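Local coordinates for Lmo0131 protein (Listeria monocytogenes, PDB 4Q6J) that probably hydrolyses cyclic di-GMP as a member of the EAL phosphodiesterase family, with a fold of the TIM-barrel type, at residues 81-95 with 115-128. Sequence-based numbering, arbitrary orientation.
Sequences INQLGGRFSISINIP and HLKYPECLEIEIIE. With EDO (1,2-ethanediol), chain O; EDO (1,2-ethanediol), chain N.
Ile90, Ile92 and Ile94 pair with 122-127 in an unbroken parallel ladder, the axes of strands 89-95 and 122-127 lying 4.6 Å apart at closest approach and twisted by 38°. Six backbone hydrogen bonds run from Ile90 N to Cys121 O (2.8 Å) through to Ile127 N and Ile94 O, as befits neighbouring strands of a TIM-type barrel, here a beta-alpha-beta unit joined through helices 96-99 and 102-115. Ile90, Ile92, Ile94, Leu122, Ile124 and Ile126 point to one face, where helices 66-83 and 102-115 pack; there Ile94 CD1 touches Ile124 CG2 at 3.8 Å. The other face, toward the barrel interior beside Glu39 and Asp155, is polar from Ser91 and Glu123 to Asn93 and Glu125 and ends in Pro95 beside Ile127; its acidic and amide groups are consistent with the active-site face of EAL domains. One water can donate to any two of Ser91 OG, Glu123 OE2 and Glu125 OE1, the last being farthest. Glu123 OE1 accepts from O1 of an ethanediol, probably from the crystallisation liquor, at 2.6 Å; OE2 is also hydrogen-bonded to Ser153 OG.

At the helix end of 81-95, Asn82 OD1 accepts from Lys117 N (2.8 Å, N-H...O angle 168°) and ND2 donates to His115 O (3.0 Å), fixing the amide's rotation. With CG2 anti to the backbone N (chi1 -69° to CG1), Ile81 sends this methyl between Leu116 CD1 and Cys121 CB, the latter 3.6 Å away; its CD1 meets Leu122 CD1, the side chains crossing at about a right angle. Gly86 CA lies over one Tyr118 ring face, 4.0 Å from the centroid in a CH-pi contact; Lys117 CB covers the opposite face.

The contact thus combines an apolar, helix-covered side with carboxylates meeting water, Ser153 and, weakly at long range, Lys27 and Lys176.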
loop_
_atom_site.group_PDB
_atom_site.type_symbol
_atom_site.label_atom_id
_atom_site.label_comp_id
_atom_site.label_asym_id
_atom_site.label_seq_id
_atom_site.Cartn_x
_atom_site.Cartn_y
_atom_site.Cartn_z
ATOM N N ILE B 81 2.770 -34.836 7.531
ATOM C CA ILE B 81 3.159 -35.414 6.254
ATOM C C ILE B 81 3.817 -36.748 6.524
ATOM O O ILE B 81 3.506 -37.739 5.858
ATOM C CB ILE B 81 4.140 -34.502 5.534
ATOM C CG1 ILE B 81 3.448 -33.226 5.083
ATOM C CG2 ILE B 81 4.748 -35.198 4.344
ATOM C CD1 ILE B 81 4.442 -32.155 4.665
ATOM N N ASN B 82 4.725 -36.772 7.504
ATOM C CA ASN B 82 5.409 -38.015 7.882
ATOM C C ASN B 82 4.431 -39.100 8.242
ATOM O O ASN B 82 4.602 -40.229 7.835
ATOM C CB ASN B 82 6.384 -37.820 9.053
ATOM C CG ASN B 82 7.619 -37.050 8.659
ATOM O OD1 ASN B 82 7.944 -36.900 7.478
ATOM N ND2 ASN B 82 8.322 -36.565 9.655
ATOM N N GLN B 83 3.399 -38.743 8.997
ATOM C CA GLN B 83 2.372 -39.713 9.366
ATOM C C GLN B 83 1.633 -40.331 8.167
ATOM O O GLN B 83 1.305 -41.502 8.201
ATOM C CB GLN B 83 1.373 -39.128 10.370
ATOM C CG GLN B 83 0.488 -40.173 11.015
ATOM C CD GLN B 83 -0.883 -40.324 10.358
ATOM O OE1 GLN B 83 -1.667 -41.213 10.716
ATOM N NE2 GLN B 83 -1.182 -39.453 9.412
ATOM N N LEU B 84 1.389 -39.555 7.119
ATOM C CA LEU B 84 0.533 -39.998 6.024
ATOM C C LEU B 84 1.297 -40.789 4.992
ATOM O O LEU B 84 0.810 -41.015 3.899
ATOM C CB LEU B 84 -0.191 -38.822 5.360
ATOM C CG LEU B 84 -1.217 -38.179 6.296
ATOM C CD1 LEU B 84 -1.655 -36.813 5.812
ATOM C CD2 LEU B 84 -2.412 -39.082 6.466
ATOM N N GLY B 85 2.502 -41.199 5.328
ATOM C CA GLY B 85 3.193 -42.158 4.507
ATOM C C GLY B 85 3.520 -41.695 3.105
ATOM O O GLY B 85 3.810 -42.505 2.237
ATOM N N GLY B 86 3.476 -40.386 2.879
ATOM C CA GLY B 86 3.856 -39.812 1.602
ATOM C C GLY B 86 2.711 -39.823 0.637
ATOM O O GLY B 86 2.888 -39.499 -0.519
ATOM N N ARG B 87 1.532 -40.186 1.116
ATOM C CA ARG B 87 0.385 -40.355 0.244
ATOM C C ARG B 87 -0.291 -39.045 -0.037
ATOM O O ARG B 87 -1.059 -38.940 -0.979
ATOM C CB ARG B 87 -0.616 -41.332 0.846
ATOM C CG ARG B 87 -0.002 -42.678 1.136
ATOM C CD ARG B 87 -0.964 -43.608 1.866
ATOM N NE ARG B 87 -1.098 -43.290 3.283
ATOM C CZ ARG B 87 -2.240 -42.956 3.871
ATOM N NH1 ARG B 87 -3.374 -42.916 3.170
ATOM N NH2 ARG B 87 -2.251 -42.681 5.169
ATOM N N PHE B 88 0.004 -38.034 0.769
ATOM C CA PHE B 88 -0.650 -36.730 0.625
ATOM C C PHE B 88 0.355 -35.597 0.783
ATOM O O PHE B 88 1.235 -35.681 1.626
ATOM C CB PHE B 88 -1.780 -36.582 1.661
ATOM C CG PHE B 88 -2.874 -37.601 1.506
ATOM C CD1 PHE B 88 -3.873 -37.429 0.561
ATOM C CD2 PHE B 88 -2.909 -38.734 2.297
ATOM C CE1 PHE B 88 -4.864 -38.362 0.410
ATOM C CE2 PHE B 88 -3.913 -39.657 2.147
ATOM C CZ PHE B 88 -4.889 -39.466 1.195
ATOM N N SER B 89 0.214 -34.537 -0.019
ATOM C CA SER B 89 0.974 -33.300 0.200
ATOM C C SER B 89 0.275 -32.385 1.192
ATOM O O SER B 89 -0.933 -32.424 1.330
ATOM C CB SER B 89 1.246 -32.550 -1.106
ATOM O OG SER B 89 0.065 -31.969 -1.600
ATOM N N ILE B 90 1.056 -31.596 1.918
ATOM C CA ILE B 90 0.505 -30.578 2.804
ATOM C C ILE B 90 1.254 -29.274 2.579
ATOM O O ILE B 90 2.478 -29.259 2.584
ATOM C CB ILE B 90 0.580 -30.988 4.293
ATOM C CG1 ILE B 90 -0.235 -32.270 4.529
ATOM C CG2 ILE B 90 0.091 -29.840 5.190
ATOM C CD1 ILE B 90 -0.326 -32.704 5.964
ATOM N N SER B 91 0.518 -28.188 2.364
ATOM C CA SER B 91 1.144 -26.864 2.208
ATOM C C SER B 91 1.182 -26.070 3.512
ATOM O O SER B 91 0.330 -26.264 4.380
ATOM C CB SER B 91 0.451 -26.031 1.130
ATOM O OG SER B 91 -0.862 -25.745 1.510
ATOM N N ILE B 92 2.176 -25.184 3.631
ATOM C CA ILE B 92 2.228 -24.188 4.698
ATOM C C ILE B 92 2.357 -22.796 4.102
ATOM O O ILE B 92 3.054 -22.595 3.111
ATOM C CB ILE B 92 3.399 -24.404 5.691
ATOM C CG1 ILE B 92 4.741 -24.311 4.983
ATOM C CG2 ILE B 92 3.272 -25.739 6.408
ATOM C CD1 ILE B 92 5.888 -24.713 5.869
ATOM N N ASN B 93 1.673 -21.847 4.723
ATOM C CA ASN B 93 1.698 -20.476 4.278
ATOM C C ASN B 93 2.892 -19.786 4.862
ATOM O O ASN B 93 3.045 -19.727 6.082
ATOM C CB ASN B 93 0.422 -19.770 4.724
ATOM C CG ASN B 93 -0.787 -20.299 4.019
ATOM O OD1 ASN B 93 -0.682 -20.879 2.940
ATOM N ND2 ASN B 93 -1.936 -20.126 4.617
ATOM N N ILE B 94 3.754 -19.274 4.000
ATOM C CA ILE B 94 4.880 -18.496 4.466
ATOM C C ILE B 94 4.833 -17.152 3.772
ATOM O O ILE B 94 4.844 -17.073 2.553
ATOM C CB ILE B 94 6.201 -19.172 4.151
ATOM C CG1 ILE B 94 6.252 -20.535 4.835
ATOM C CG2 ILE B 94 7.358 -18.315 4.636
ATOM C CD1 ILE B 94 7.455 -21.313 4.505
ATOM N N PRO B 95 4.736 -16.083 4.555
ATOM C CA PRO B 95 4.732 -14.708 4.054
ATOM C C PRO B 95 5.948 -14.409 3.192
ATOM O O PRO B 95 7.039 -14.901 3.470
ATOM C CB PRO B 95 4.809 -13.882 5.337
ATOM C CG PRO B 95 4.264 -14.751 6.390
ATOM C CD PRO B 95 4.662 -16.140 6.020
ATOM N N HIS B 115 14.116 -33.398 9.343
ATOM C CA HIS B 115 12.872 -33.942 9.892
ATOM C C HIS B 115 11.865 -34.519 8.888
ATOM O O HIS B 115 11.092 -35.401 9.237
ATOM C CB HIS B 115 12.140 -32.845 10.694
ATOM C CG HIS B 115 12.915 -32.315 11.860
ATOM N ND1 HIS B 115 12.695 -32.738 13.150
ATOM C CD2 HIS B 115 13.893 -31.377 11.932
ATOM C CE1 HIS B 115 13.516 -32.100 13.965
ATOM N NE2 HIS B 115 14.256 -31.273 13.251
ATOM N N LEU B 116 11.814 -33.987 7.679
ATOM C CA LEU B 116 10.737 -34.351 6.795
ATOM C C LEU B 116 11.170 -35.559 6.006
ATOM O O LEU B 116 12.172 -35.523 5.318
ATOM C CB LEU B 116 10.354 -33.204 5.883
ATOM C CG LEU B 116 9.261 -33.511 4.870
ATOM C CD1 LEU B 116 8.029 -34.074 5.545
ATOM C CD2 LEU B 116 8.932 -32.236 4.114
ATOM N N LYS B 117 10.430 -36.644 6.126
ATOM C CA LYS B 117 10.839 -37.859 5.448
ATOM C C LYS B 117 10.414 -37.848 3.974
ATOM O O LYS B 117 11.010 -38.534 3.159
ATOM C CB LYS B 117 10.315 -39.110 6.191
ATOM C CG LYS B 117 10.818 -39.222 7.633
ATOM C CD LYS B 117 12.268 -38.746 7.678
ATOM C CE LYS B 117 12.959 -39.005 8.997
ATOM N NZ LYS B 117 13.033 -40.454 9.291
ATOM N N TYR B 118 9.400 -37.047 3.650
ATOM C CA TYR B 118 8.820 -36.970 2.312
ATOM C C TYR B 118 8.826 -35.533 1.808
ATOM O O TYR B 118 7.779 -34.902 1.716
ATOM C CB TYR B 118 7.382 -37.502 2.324
ATOM C CG TYR B 118 7.297 -38.806 3.047
ATOM C CD1 TYR B 118 7.946 -39.937 2.544
ATOM C CD2 TYR B 118 6.619 -38.918 4.251
ATOM C CE1 TYR B 118 7.916 -41.144 3.215
ATOM C CE2 TYR B 118 6.570 -40.135 4.941
ATOM C CZ TYR B 118 7.222 -41.249 4.404
ATOM O OH TYR B 118 7.188 -42.449 5.066
ATOM N N PRO B 119 10.012 -35.027 1.468
ATOM C CA PRO B 119 10.141 -33.627 1.067
ATOM C C PRO B 119 9.258 -33.275 -0.126
ATOM O O PRO B 119 8.757 -32.148 -0.185
ATOM C CB PRO B 119 11.624 -33.502 0.719
ATOM C CG PRO B 119 12.108 -34.892 0.555
ATOM C CD PRO B 119 11.314 -35.705 1.495
ATOM N N GLU B 120 9.035 -34.228 -1.033
ATOM C CA GLU B 120 8.183 -33.999 -2.186
ATOM C C GLU B 120 6.695 -33.753 -1.824
ATOM O O GLU B 120 5.907 -33.293 -2.662
ATOM C CB GLU B 120 8.328 -35.150 -3.194
ATOM C CG GLU B 120 7.504 -36.406 -2.921
ATOM C CD GLU B 120 8.123 -37.359 -1.902
ATOM O OE1 GLU B 120 9.235 -37.080 -1.429
ATOM O OE2 GLU B 120 7.490 -38.387 -1.562
ATOM N N CYS B 121 6.322 -34.048 -0.579
ATOM C CA CYS B 121 4.956 -33.865 -0.123
ATOM C C CYS B 121 4.751 -32.568 0.653
ATOM O O CYS B 121 3.683 -32.345 1.200
ATOM C CB CYS B 121 4.549 -35.029 0.737
ATOM S SG CYS B 121 4.515 -36.549 -0.194
ATOM N N LEU B 122 5.779 -31.728 0.734
ATOM C CA LEU B 122 5.605 -30.389 1.308
ATOM C C LEU B 122 5.521 -29.378 0.192
ATOM O O LEU B 122 6.249 -29.471 -0.782
ATOM C CB LEU B 122 6.721 -29.985 2.293
ATOM C CG LEU B 122 6.647 -28.585 2.935
ATOM C CD1 LEU B 122 5.729 -28.608 4.123
ATOM C CD2 LEU B 122 8.027 -28.147 3.347
ATOM N N GLU B 123 4.624 -28.408 0.386
ATOM C CA GLU B 123 4.457 -27.258 -0.489
ATOM C C GLU B 123 4.585 -25.971 0.352
ATOM O O GLU B 123 3.906 -25.814 1.353
ATOM C CB GLU B 123 3.088 -27.338 -1.165
ATOM C CG GLU B 123 2.669 -26.086 -1.881
ATOM C CD GLU B 123 1.289 -26.262 -2.552
ATOM O OE1 GLU B 123 1.075 -27.335 -3.147
ATOM O OE2 GLU B 123 0.421 -25.361 -2.475
ATOM N N ILE B 124 5.502 -25.095 -0.041
ATOM C CA ILE B 124 5.563 -23.750 0.516
ATOM C C ILE B 124 4.657 -22.881 -0.318
ATOM O O ILE B 124 4.875 -22.731 -1.507
ATOM C CB ILE B 124 6.978 -23.166 0.460
ATOM C CG1 ILE B 124 7.903 -23.893 1.442
ATOM C CG2 ILE B 124 6.965 -21.667 0.739
ATOM C CD1 ILE B 124 9.349 -23.442 1.370
ATOM N N GLU B 125 3.624 -22.339 0.322
ATOM C CA GLU B 125 2.680 -21.451 -0.327
ATOM C C GLU B 125 2.985 -20.009 0.067
ATOM O O GLU B 125 2.871 -19.628 1.227
ATOM C CB GLU B 125 1.245 -21.812 0.034
ATOM C CG GLU B 125 0.297 -20.733 -0.412
ATOM C CD GLU B 125 -1.153 -21.060 -0.177
ATOM O OE1 GLU B 125 -1.486 -22.214 0.093
ATOM O OE2 GLU B 125 -1.989 -20.144 -0.276
ATOM N N ILE B 126 3.403 -19.213 -0.901
ATOM C CA ILE B 126 3.854 -17.855 -0.650
ATOM C C ILE B 126 2.633 -16.958 -0.495
ATOM O O ILE B 126 1.767 -16.923 -1.377
ATOM C CB ILE B 126 4.785 -17.331 -1.794
ATOM C CG1 ILE B 126 5.937 -18.306 -2.042
ATOM C CG2 ILE B 126 5.286 -15.911 -1.496
ATOM C CD1 ILE B 126 6.663 -18.048 -3.310
ATOM N N ILE B 127 2.550 -16.268 0.636
ATOM C CA ILE B 127 1.432 -15.388 0.928
ATOM C C ILE B 127 1.915 -13.940 1.164
ATOM O O ILE B 127 3.109 -13.658 1.019
ATOM C CB ILE B 127 0.547 -15.915 2.109
ATOM C CG1 ILE B 127 1.291 -15.892 3.446
ATOM C CG2 ILE B 127 0.016 -17.270 1.799
ATOM C CD1 ILE B 127 0.366 -15.896 4.615
ATOM N N GLU B 128 0.994 -13.028 1.485
ATOM C CA GLU B 128 1.341 -11.646 1.815
ATOM C C GLU B 128 2.321 -11.032 0.823
ATOM O O GLU B 128 3.307 -10.415 1.198
ATOM C CB GLU B 128 1.837 -11.561 3.265
ATOM C CG GLU B 128 0.726 -11.988 4.208
ATOM C CD GLU B 128 1.110 -12.065 5.682
ATOM O OE1 GLU B 128 2.197 -11.611 6.047
ATOM O OE2 GLU B 128 0.310 -12.582 6.494
HETATM C C1 EDO O . 16.874 -28.353 13.941
HETATM O O1 EDO O . 16.127 -29.491 14.346
HETATM C C2 EDO O . 16.523 -28.004 12.506
HETATM O O2 EDO O . 17.601 -28.290 11.660
HETATM C C1 EDO N . -1.227 -28.339 -5.696
HETATM O O1 EDO N . -1.118 -27.452 -4.572
HETATM C C2 EDO N . -1.883 -29.651 -5.300
HETATM O O2 EDO N . -3.264 -29.441 -4.985
HETATM O O HOH W 1 6.055 -42.637 7.530
HETATM O O HOH W 2 4.734 -39.896 -2.222
HETATM O O HOH W 3 -2.018 -25.260 -1.045
#